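Toll-like receptor 6, Variable lymphocyte receptor B (Mus musculus, PDB 3A79) probably senses bacterial diacylated lipopeptides together with TLR2, its leucine-rich-repeat ectodomain being fused here to a repeat module from hagfish variable lymphocyte receptor B. Local coordinates at residues B[297-311]-B[326-340]. Sequence-based numbering, arbitrary orientation.
With NAG (2-acetamido-2-deoxy-beta-D-glucopyranose), chain G; NAG (2-acetamido-2-deoxy-beta-D-glucopyranose), chain C.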
ATOM      1  N   PHE B 297     -11.400  14.467 -28.427  1.00 74.49           N
ATOM      2  CA  PHE B 297     -10.096  15.111 -28.436  1.00 75.71           C
ATOM      3  C   PHE B 297      -9.173  14.449 -29.451  1.00 83.89           C
ATOM      4  O   PHE B 297      -9.232  13.238 -29.662  1.00 88.80           O
ATOM      5  CB  PHE B 297      -9.460  15.083 -27.042  1.00 68.29           C
ATOM      6  CG  PHE B 297      -9.176  13.702 -26.532  1.00 73.72           C
ATOM      7  CD1 PHE B 297      -7.905  13.158 -26.637  1.00 75.97           C
ATOM      8  CD2 PHE B 297     -10.188  12.940 -25.954  1.00 73.07           C
ATOM      9  CE1 PHE B 297      -7.648  11.874 -26.172  1.00 79.51           C
ATOM     10  CE2 PHE B 297      -9.944  11.667 -25.491  1.00 70.17           C
ATOM     11  CZ  PHE B 297      -8.671  11.131 -25.594  1.00 77.28           C
ATOM     12  N   THR B 298      -8.342  15.262 -30.093  1.00 85.10           N
ATOM     13  CA  THR B 298      -7.246  14.776 -30.915  1.00 88.37           C
ATOM     14  C   THR B 298      -6.018  15.608 -30.593  1.00 90.88           C
ATOM     15  O   THR B 298      -6.098  16.832 -30.490  1.00 98.09           O
ATOM     16  CB  THR B 298      -7.539  14.858 -32.450  1.00 86.91           C
ATOM     17  OG1 THR B 298      -8.491  15.897 -32.728  1.00 76.48           O
ATOM     18  CG2 THR B 298      -8.070  13.523 -32.976  1.00 90.81           C
ATOM     19  N   TYR B 299      -4.883  14.941 -30.425  1.00 82.81           N
ATOM     20  CA  TYR B 299      -3.627  15.640 -30.202  1.00 71.50           C
ATOM     21  C   TYR B 299      -2.802  15.745 -31.472  1.00 75.22           C
ATOM     22  O   TYR B 299      -2.263  14.750 -31.959  1.00 63.05           O
ATOM     23  CB  TYR B 299      -2.828  14.934 -29.131  1.00 65.74           C
ATOM     24  CG  TYR B 299      -3.521  14.962 -27.814  1.00 71.85           C
ATOM     25  CD1 TYR B 299      -4.026  13.803 -27.251  1.00 63.63           C
ATOM     26  CD2 TYR B 299      -3.707  16.159 -27.145  1.00 76.19           C
ATOM     27  CE1 TYR B 299      -4.668  13.829 -26.054  1.00 63.37           C
ATOM     28  CE2 TYR B 299      -4.349  16.196 -25.944  1.00 85.02           C
ATOM     29  CZ  TYR B 299      -4.827  15.026 -25.397  1.00 80.54           C
ATOM     30  OH  TYR B 299      -5.469  15.060 -24.185  1.00 85.99           O
ATOM     31  N   SER B 300      -2.709  16.961 -31.999  1.00 81.94           N
ATOM     32  CA  SER B 300      -1.933  17.215 -33.198  1.00 83.33           C
ATOM     33  C   SER B 300      -0.621  17.848 -32.799  1.00 84.16           C
ATOM     34  O   SER B 300      -0.411  18.152 -31.629  1.00 81.70           O
ATOM     35  CB  SER B 300      -2.683  18.167 -34.125  1.00 89.97           C
ATOM     36  OG  SER B 300      -4.069  17.882 -34.133  1.00100.52           O
ATOM     37  N   GLU B 301       0.254  18.049 -33.778  1.00 86.09           N
ATOM     38  CA  GLU B 301       1.498  18.776 -33.572  1.00 84.73           C
ATOM     39  C   GLU B 301       1.288  19.872 -32.541  1.00 75.35           C
ATOM     40  O   GLU B 301       0.350  20.663 -32.652  1.00 77.77           O
ATOM     41  CB  GLU B 301       1.962  19.394 -34.888  1.00100.84           C
ATOM     42  CG  GLU B 301       0.897  20.245 -35.599  1.00119.83           C
ATOM     43  CD  GLU B 301       0.136  19.491 -36.695  1.00127.87           C
ATOM     44  OE1 GLU B 301      -0.055  18.261 -36.574  1.00132.73           O
ATOM     45  OE2 GLU B 301      -0.274  20.139 -37.684  1.00122.52           O
ATOM     46  N   THR B 302       2.155  19.913 -31.536  1.00 65.15           N
ATOM     47  CA  THR B 302       2.022  20.892 -30.460  1.00 70.57           C
ATOM     48  C   THR B 302       3.374  21.437 -30.025  1.00 76.20           C
ATOM     49  O   THR B 302       4.398  20.795 -30.224  1.00 85.83           O
ATOM     50  CB  THR B 302       1.330  20.281 -29.231  1.00 68.33           C
ATOM     51  OG1 THR B 302       1.367  21.211 -28.141  1.00 68.03           O
ATOM     52  CG2 THR B 302       2.036  19.002 -28.812  1.00 66.67           C
ATOM     53  N   ALA B 303       3.374  22.623 -29.432  1.00 69.19           N
ATOM     54  CA  ALA B 303       4.598  23.182 -28.882  1.00 69.34           C
ATOM     55  C   ALA B 303       4.919  22.581 -27.504  1.00 72.10           C
ATOM     56  O   ALA B 303       6.071  22.611 -27.050  1.00 72.63           O
ATOM     57  CB  ALA B 303       4.499  24.694 -28.802  1.00 64.95           C
ATOM     58  N   LEU B 304       3.890  22.035 -26.856  1.00 60.50           N
ATOM     59  CA  LEU B 304       4.020  21.442 -25.534  1.00 57.91           C
ATOM     60  C   LEU B 304       5.177  20.468 -25.389  1.00 65.12           C
ATOM     61  O   LEU B 304       5.267  19.466 -26.095  1.00 69.64           O
ATOM     62  CB  LEU B 304       2.735  20.718 -25.145  1.00 60.63           C
ATOM     63  CG  LEU B 304       1.788  21.443 -24.197  1.00 68.38           C
ATOM     64  CD1 LEU B 304       0.913  20.430 -23.503  1.00 77.71           C
ATOM     65  CD2 LEU B 304       2.559  22.240 -23.175  1.00 64.09           C
ATOM     66  N   LYS B 305       6.051  20.760 -24.442  1.00 70.44           N
ATOM     67  CA  LYS B 305       7.090  19.824 -24.063  1.00 76.86           C
ATOM     68  C   LYS B 305       6.668  19.065 -22.807  1.00 76.49           C
ATOM     69  O   LYS B 305       7.034  17.899 -22.637  1.00 75.94           O
ATOM     70  CB  LYS B 305       8.410  20.562 -23.833  1.00 84.56           C
ATOM     71  CG  LYS B 305       9.566  19.683 -23.386  1.00 94.95           C
ATOM     72  CD  LYS B 305      10.878  20.470 -23.431  1.00102.90           C
ATOM     73  CE  LYS B 305      12.036  19.724 -22.772  1.00 92.78           C
ATOM     74  NZ  LYS B 305      13.244  20.594 -22.722  1.00 84.43           N
ATOM     75  N   SER B 306       5.874  19.711 -21.950  1.00 69.85           N
ATOM     76  CA  SER B 306       5.607  19.171 -20.613  1.00 71.77           C
ATOM     77  C   SER B 306       4.270  19.513 -19.981  1.00 64.06           C
ATOM     78  O   SER B 306       3.996  20.671 -19.696  1.00 72.77           O
ATOM     79  CB  SER B 306       6.699  19.618 -19.630  1.00 72.81           C
ATOM     80  OG  SER B 306       6.147  19.820 -18.334  1.00 66.25           O
ATOM     81  N   LEU B 307       3.465  18.491 -19.707  1.00 56.72           N
ATOM     82  CA  LEU B 307       2.335  18.631 -18.791  1.00 50.50           C
ATOM     83  C   LEU B 307       2.751  18.183 -17.393  1.00 59.76           C
ATOM     84  O   LEU B 307       3.447  17.180 -17.221  1.00 66.27           O
ATOM     85  CB  LEU B 307       1.138  17.815 -19.261  1.00 55.54           C
ATOM     86  CG  LEU B 307      -0.136  18.081 -18.465  1.00 61.13           C
ATOM     87  CD1 LEU B 307      -0.422  19.567 -18.449  1.00 59.56           C
ATOM     88  CD2 LEU B 307      -1.296  17.314 -19.071  1.00 62.60           C
ATOM     89  N   MET B 308       2.337  18.939 -16.389  1.00 59.39           N
ATOM     90  CA  MET B 308       2.680  18.609 -15.018  1.00 55.83           C
ATOM     91  C   MET B 308       1.495  18.901 -14.107  1.00 65.64           C
ATOM     92  O   MET B 308       1.131  20.059 -13.902  1.00 72.25           O
ATOM     93  CB  MET B 308       3.882  19.425 -14.567  1.00 57.80           C
ATOM     94  CG  MET B 308       4.586  18.844 -13.360  1.00 66.33           C
ATOM     95  SD  MET B 308       4.722  19.973 -11.969  1.00156.83           S
ATOM     96  CE  MET B 308       3.044  19.915 -11.386  1.00 25.28           C
ATOM     97  N   ILE B 309       0.892  17.846 -13.566  1.00 57.63           N
ATOM     98  CA  ILE B 309      -0.253  17.984 -12.677  1.00 51.79           C
ATOM     99  C   ILE B 309       0.113  17.496 -11.277  1.00 63.17           C
ATOM    100  O   ILE B 309       0.709  16.430 -11.122  1.00 67.70           O
ATOM    101  CB  ILE B 309      -1.462  17.200 -13.207  1.00 46.20           C
ATOM    102  CG1 ILE B 309      -1.673  17.507 -14.687  1.00 65.52           C
ATOM    103  CG2 ILE B 309      -2.704  17.567 -12.442  1.00 44.35           C
ATOM    104  CD1 ILE B 309      -3.037  17.116 -15.201  1.00 70.86           C
ATOM    105  N   GLU B 310      -0.233  18.284 -10.261  1.00 60.68           N
ATOM    106  CA  GLU B 310       0.105  17.944  -8.883  1.00 58.14           C
ATOM    107  C   GLU B 310      -1.004  18.295  -7.919  1.00 58.40           C
ATOM    108  O   GLU B 310      -1.458  19.432  -7.867  1.00 61.02           O
ATOM    109  CB  GLU B 310       1.401  18.626  -8.430  1.00 58.73           C
ATOM    110  CG  GLU B 310       2.036  17.953  -7.211  1.00 71.68           C
ATOM    111  CD  GLU B 310       3.256  18.687  -6.657  1.00 80.35           C
ATOM    112  OE1 GLU B 310       4.087  19.195  -7.453  1.00 83.85           O
ATOM    113  OE2 GLU B 310       3.384  18.738  -5.412  1.00 70.30           O
ATOM    114  N   HIS B 311      -1.413  17.308  -7.134  1.00 59.73           N
ATOM    115  CA  HIS B 311      -2.469  17.483  -6.142  1.00 58.45           C
ATOM    116  C   HIS B 311      -3.825  17.524  -6.806  1.00 63.17           C
ATOM    117  O   HIS B 311      -4.299  18.584  -7.195  1.00 66.50           O
ATOM    118  CB  HIS B 311      -2.267  18.747  -5.308  1.00 51.76           C
ATOM    119  CG  HIS B 311      -3.156  18.811  -4.108  1.00 62.91           C
ATOM    120  ND1 HIS B 311      -3.294  17.757  -3.231  1.00 65.00           N
ATOM    121  CD2 HIS B 311      -3.963  19.792  -3.644  1.00 75.07           C
ATOM    122  CE1 HIS B 311      -4.146  18.085  -2.280  1.00 68.90           C
ATOM    123  NE2 HIS B 311      -4.565  19.318  -2.504  1.00 71.80           N
ATOM    124  N   SER B 326      -7.253   7.903 -20.762  1.00 72.32           N
ATOM    125  CA  SER B 326      -6.803   7.940 -22.149  1.00 74.02           C
ATOM    126  C   SER B 326      -6.463   9.374 -22.586  1.00 76.77           C
ATOM    127  O   SER B 326      -5.519   9.597 -23.344  1.00 68.45           O
ATOM    128  CB  SER B 326      -7.834   7.297 -23.067  1.00 60.79           C
ATOM    129  OG  SER B 326      -9.057   7.992 -22.957  1.00 73.29           O
ATOM    130  N   VAL B 327      -7.229  10.338 -22.085  1.00 78.38           N
ATOM    131  CA  VAL B 327      -6.970  11.757 -22.326  1.00 68.22           C
ATOM    132  C   VAL B 327      -5.516  12.155 -22.055  1.00 67.08           C
ATOM    133  O   VAL B 327      -4.999  13.074 -22.686  1.00 65.31           O
ATOM    134  CB  VAL B 327      -7.921  12.622 -21.481  1.00 64.24           C
ATOM    135  CG1 VAL B 327      -7.440  14.060 -21.402  1.00 55.07           C
ATOM    136  CG2 VAL B 327      -9.331  12.536 -22.043  1.00 69.48           C
ATOM    137  N   PHE B 328      -4.860  11.466 -21.121  1.00 65.55           N
ATOM    138  CA  PHE B 328      -3.432  11.672 -20.864  1.00 57.34           C
ATOM    139  C   PHE B 328      -2.561  10.679 -21.626  1.00 58.03           C
ATOM    140  O   PHE B 328      -1.516  11.037 -22.147  1.00 50.34           O
ATOM    141  CB  PHE B 328      -3.107  11.547 -19.373  1.00 57.55           C
ATOM    142  CG  PHE B 328      -3.851  12.502 -18.510  1.00 57.62           C
ATOM    143  CD1 PHE B 328      -4.937  12.076 -17.764  1.00 55.01           C
ATOM    144  CD2 PHE B 328      -3.472  13.829 -18.441  1.00 54.04           C
ATOM    145  CE1 PHE B 328      -5.634  12.959 -16.966  1.00 52.04           C
ATOM    146  CE2 PHE B 328      -4.167  14.715 -17.642  1.00 54.31           C
ATOM    147  CZ  PHE B 328      -5.251  14.278 -16.906  1.00 50.16           C
ATOM    148  N   ALA B 329      -2.978   9.420 -21.672  1.00 61.12           N
ATOM    149  CA  ALA B 329      -2.129   8.387 -22.242  1.00 62.18           C
ATOM    150  C   ALA B 329      -1.809   8.678 -23.703  1.00 68.09           C
ATOM    151  O   ALA B 329      -0.665   8.520 -24.142  1.00 71.83           O
ATOM    152  CB  ALA B 329      -2.776   7.033 -22.085  1.00 63.95           C
ATOM    153  N   GLU B 330      -2.822   9.129 -24.439  1.00 71.96           N
ATOM    154  CA  GLU B 330      -2.680   9.455 -25.860  1.00 70.44           C
ATOM    155  C   GLU B 330      -2.086  10.845 -26.130  1.00 70.21           C
ATOM    156  O   GLU B 330      -2.274  11.385 -27.216  1.00 80.33           O
ATOM    157  CB  GLU B 330      -4.034   9.361 -26.587  1.00 62.63           C
ATOM    158  CG  GLU B 330      -4.929   8.187 -26.199  1.00 73.11           C
ATOM    159  CD  GLU B 330      -6.088   8.004 -27.175  1.00 76.21           C
ATOM    160  OE1 GLU B 330      -7.232   7.719 -26.739  1.00 73.72           O
ATOM    161  OE2 GLU B 330      -5.847   8.148 -28.391  1.00 63.96           O
ATOM    162  N   MET B 331      -1.389  11.433 -25.161  1.00 67.59           N
ATOM    163  CA  MET B 331      -0.776  12.749 -25.368  1.00 71.82           C
ATOM    164  C   MET B 331       0.555  12.606 -26.081  1.00 76.30           C
ATOM    165  O   MET B 331       1.313  11.670 -25.811  1.00 83.51           O
ATOM    166  CB  MET B 331      -0.577  13.511 -24.051  1.00 66.47           C
ATOM    167  CG  MET B 331      -1.855  14.065 -23.450  1.00 62.57           C
ATOM    168  SD  MET B 331      -1.608  14.984 -21.917  1.00 66.52           S
ATOM    169  CE  MET B 331      -3.154  15.888 -21.901  1.00 50.10           C
ATOM    170  N   ASN B 332       0.830  13.536 -26.994  1.00 71.99           N
ATOM    171  CA  ASN B 332       2.043  13.486 -27.806  1.00 69.70           C
ATOM    172  C   ASN B 332       3.095  14.509 -27.391  1.00 67.74           C
ATOM    173  O   ASN B 332       3.635  15.242 -28.223  1.00 61.91           O
ATOM    174  CB  ASN B 332       1.723  13.618 -29.295  1.00 65.75           C
ATOM    175  CG  ASN B 332       1.070  14.945 -29.641  1.00 69.99           C
ATOM    176  OD1 ASN B 332       0.523  15.626 -28.774  1.00 75.77           O
ATOM    177  ND2 ASN B 332       1.118  15.316 -30.922  1.00 58.74           N
ATOM    178  N   ILE B 333       3.385  14.533 -26.096  1.00 63.74           N
ATOM    179  CA  ILE B 333       4.419  15.391 -25.550  1.00 69.77           C
ATOM    180  C   ILE B 333       5.568  14.519 -25.040  1.00 76.06           C
ATOM    181  O   ILE B 333       5.437  13.303 -24.991  1.00 82.61           O
ATOM    182  CB  ILE B 333       3.847  16.247 -24.425  1.00 67.95           C
ATOM    183  CG1 ILE B 333       3.222  15.350 -23.353  1.00 64.38           C
ATOM    184  CG2 ILE B 333       2.807  17.205 -24.981  1.00 62.00           C
ATOM    185  CD1 ILE B 333       2.138  16.029 -22.539  1.00 63.77           C
ATOM    186  N   LYS B 334       6.691  15.136 -24.677  1.00 74.75           N
ATOM    187  CA  LYS B 334       7.848  14.392 -24.172  1.00 63.90           C
ATOM    188  C   LYS B 334       7.781  14.095 -22.676  1.00 70.12           C
ATOM    189  O   LYS B 334       8.245  13.050 -22.230  1.00 72.03           O
ATOM    190  CB  LYS B 334       9.165  15.101 -24.515  1.00 61.07           C
ATOM    191  CG  LYS B 334       9.674  14.747 -25.914  1.00 78.85           C
ATOM    192  CD  LYS B 334      10.941  15.503 -26.311  1.00 85.59           C
ATOM    193  CE  LYS B 334      11.072  15.551 -27.839  1.00 86.83           C
ATOM    194  NZ  LYS B 334      11.994  16.622 -28.339  1.00 87.44           N
ATOM    195  N   MET B 335       7.203  15.004 -21.899  1.00 68.72           N
ATOM    196  CA  MET B 335       7.149  14.805 -20.456  1.00 66.42           C
ATOM    197  C   MET B 335       5.758  14.946 -19.857  1.00 68.54           C
ATOM    198  O   MET B 335       5.098  15.967 -20.039  1.00 77.11           O
ATOM    199  CB  MET B 335       8.097  15.768 -19.760  1.00 69.84           C
ATOM    200  CG  MET B 335       9.470  15.810 -20.364  1.00 70.02           C
ATOM    201  SD  MET B 335      10.326  17.261 -19.759  1.00 75.23           S
ATOM    202  CE  MET B 335      10.341  16.885 -17.999  1.00 74.85           C
ATOM    203  N   LEU B 336       5.331  13.911 -19.135  1.00 65.49           N
ATOM    204  CA  LEU B 336       4.083  13.929 -18.383  1.00 59.37           C
ATOM    205  C   LEU B 336       4.351  13.579 -16.931  1.00 67.00           C
ATOM    206  O   LEU B 336       4.868  12.503 -16.648  1.00 67.78           O
ATOM    207  CB  LEU B 336       3.088  12.924 -18.950  1.00 53.07           C
ATOM    208  CG  LEU B 336       1.752  12.886 -18.204  1.00 61.45           C
ATOM    209  CD1 LEU B 336       1.083  14.249 -18.236  1.00 60.51           C
ATOM    210  CD2 LEU B 336       0.827  11.832 -18.782  1.00 64.01           C
ATOM    211  N   SER B 337       4.014  14.496 -16.027  1.00 63.46           N
ATOM    212  CA  SER B 337       3.993  14.212 -14.598  1.00 63.19           C
ATOM    213  C   SER B 337       2.561  14.334 -14.070  1.00 65.12           C
ATOM    214  O   SER B 337       1.901  15.342 -14.293  1.00 62.02           O
ATOM    215  CB  SER B 337       4.902  15.178 -13.824  1.00 66.13           C
ATOM    216  OG  SER B 337       6.270  15.082 -14.196  1.00 59.02           O
ATOM    217  N   ILE B 338       2.076  13.306 -13.382  1.00 65.71           N
ATOM    218  CA  ILE B 338       0.819  13.413 -12.645  1.00 60.63           C
ATOM    219  C   ILE B 338       0.984  12.880 -11.234  1.00 59.77           C
ATOM    220  O   ILE B 338       1.088  11.675 -11.052  1.00 57.13           O
ATOM    221  CB  ILE B 338      -0.291  12.602 -13.281  1.00 57.87           C
ATOM    222  CG1 ILE B 338      -0.711  13.215 -14.617  1.00 51.94           C
ATOM    223  CG2 ILE B 338      -1.468  12.514 -12.307  1.00 55.32           C
ATOM    224  CD1 ILE B 338      -1.722  12.378 -15.378  1.00 47.79           C
ATOM    225  N   SER B 339       0.979  13.770 -10.240  1.00 66.51           N
ATOM    226  CA  SER B 339       1.354  13.411  -8.863  1.00 62.93           C
ATOM    227  C   SER B 339       0.349  13.822  -7.777  1.00 56.87           C
ATOM    228  O   SER B 339      -0.384  14.796  -7.920  1.00 57.73           O
ATOM    229  CB  SER B 339       2.723  14.014  -8.527  1.00 59.02           C
ATOM    230  OG  SER B 339       3.712  13.581  -9.444  1.00 66.53           O
ATOM    231  N   ASP B 340       0.338  13.079  -6.676  1.00 58.81           N
ATOM    232  CA  ASP B 340      -0.536  13.399  -5.547  1.00 60.35           C
ATOM    233  C   ASP B 340      -2.025  13.437  -5.937  1.00 60.87           C
ATOM    234  O   ASP B 340      -2.708  14.443  -5.754  1.00 53.24           O
ATOM    235  CB  ASP B 340      -0.104  14.720  -4.918  1.00 63.01           C
ATOM    236  CG  ASP B 340      -0.811  15.015  -3.609  1.00 63.05           C
ATOM    237  OD1 ASP B 340      -1.527  14.133  -3.071  1.00 70.13           O
ATOM    238  OD2 ASP B 340      -0.636  16.152  -3.120  1.00 49.95           O
TER
HETATM  239  C1  NAG G   1       8.153  14.043  -9.667  1.00 63.85           C
HETATM  240  C2  NAG G   1       9.360  14.963  -9.467  1.00 71.68           C
HETATM  241  C3  NAG G   1       9.392  15.673  -8.111  1.00 70.48           C
HETATM  242  C4  NAG G   1       8.024  16.177  -7.645  1.00 69.86           C
HETATM  243  C5  NAG G   1       6.935  15.144  -7.930  1.00 57.73           C
HETATM  244  C6  NAG G   1       5.562  15.741  -7.681  1.00 57.04           C
HETATM  245  C7  NAG G   1      11.452  14.412 -10.608  1.00 76.22           C
HETATM  246  C8  NAG G   1      12.735  13.628 -10.547  1.00 63.34           C
HETATM  247  N2  NAG G   1      10.587  14.201  -9.610  1.00 81.31           N
HETATM  248  O3  NAG G   1      10.323  16.741  -8.144  1.00 64.95           O
HETATM  249  O4  NAG G   1       8.118  16.492  -6.257  1.00 76.13           O
HETATM  250  O5  NAG G   1       6.975  14.708  -9.272  1.00 62.46           O
HETATM  251  O6  NAG G   1       5.500  16.993  -8.327  1.00 58.61           O
HETATM  252  O7  NAG G   1      11.240  15.195 -11.541  1.00 66.31           O
HETATM  253  C1  NAG C   2       7.572  17.792  -5.935  1.00 70.31           C
HETATM  254  C2  NAG C   2       6.883  17.747  -4.561  1.00 67.22           C
HETATM  255  C3  NAG C   2       6.587  19.138  -4.023  1.00 74.47           C
HETATM  256  C4  NAG C   2       7.870  19.961  -4.020  1.00 83.98           C
HETATM  257  C5  NAG C   2       8.388  20.040  -5.453  1.00 76.61           C
HETATM  258  C6  NAG C   2       9.718  20.777  -5.536  1.00 78.96           C
HETATM  259  C7  NAG C   2       5.611  15.780  -3.938  1.00 68.38           C
HETATM  260  C8  NAG C   2       4.244  15.145  -3.835  1.00 61.44           C
HETATM  261  N2  NAG C   2       5.663  16.963  -4.548  1.00 65.79           N
HETATM  262  O3  NAG C   2       5.960  19.059  -2.757  1.00 71.74           O
HETATM  263  O4  NAG C   2       7.615  21.247  -3.483  1.00101.08           O
HETATM  264  O5  NAG C   2       8.602  18.758  -6.004  1.00 71.40           O
HETATM  265  O6  NAG C   2      10.726  19.986  -4.944  1.00 91.52           O
HETATM  266  O7  NAG C   2       6.623  15.217  -3.491  1.00 64.96           O
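Y299 reaches across to the end of helix 321-329 and the turn after it. Its CB lies 3.4 Å from N332 OD1, an oxygen already held by W274. CG, CD1 and CE1 pass along E330 O, CD1 nearest at 3.0 Å. M331 CG lies over one ring face, offset toward the rim near CE2 and CZ, a CH-pi contact. With CG anti to the carbonyl carbon (chi1 -64°), the ring carries OH to V327 O, a 2.5 Å hydrogen bond in the carbonyl plane on a lone pair; OH also meets M331 CE. A phenylalanine here would probably leave V327 O without this donor and the ring without its polar tether to the helix end. The same V327 lays CG2 over one face of the F297 ring. Both segments belong to the TLR6 part, where 306-311 and 335-339 run parallel as strands of neighbouring turns of the leucine-rich-repeat solenoid, L307 N donating to M335 O. Inside, L307 CD2 meets M331 CE, and I309 CD1 comes within 3.6 Å of F328 CE2. On the other face two glycan sugars share the E310 carboxylate: OE1 accepts from NAG chain G O6, OE2 from NAG chain C N2. H311 ND1 donates to D340 OD2 from above the carboxylate plane.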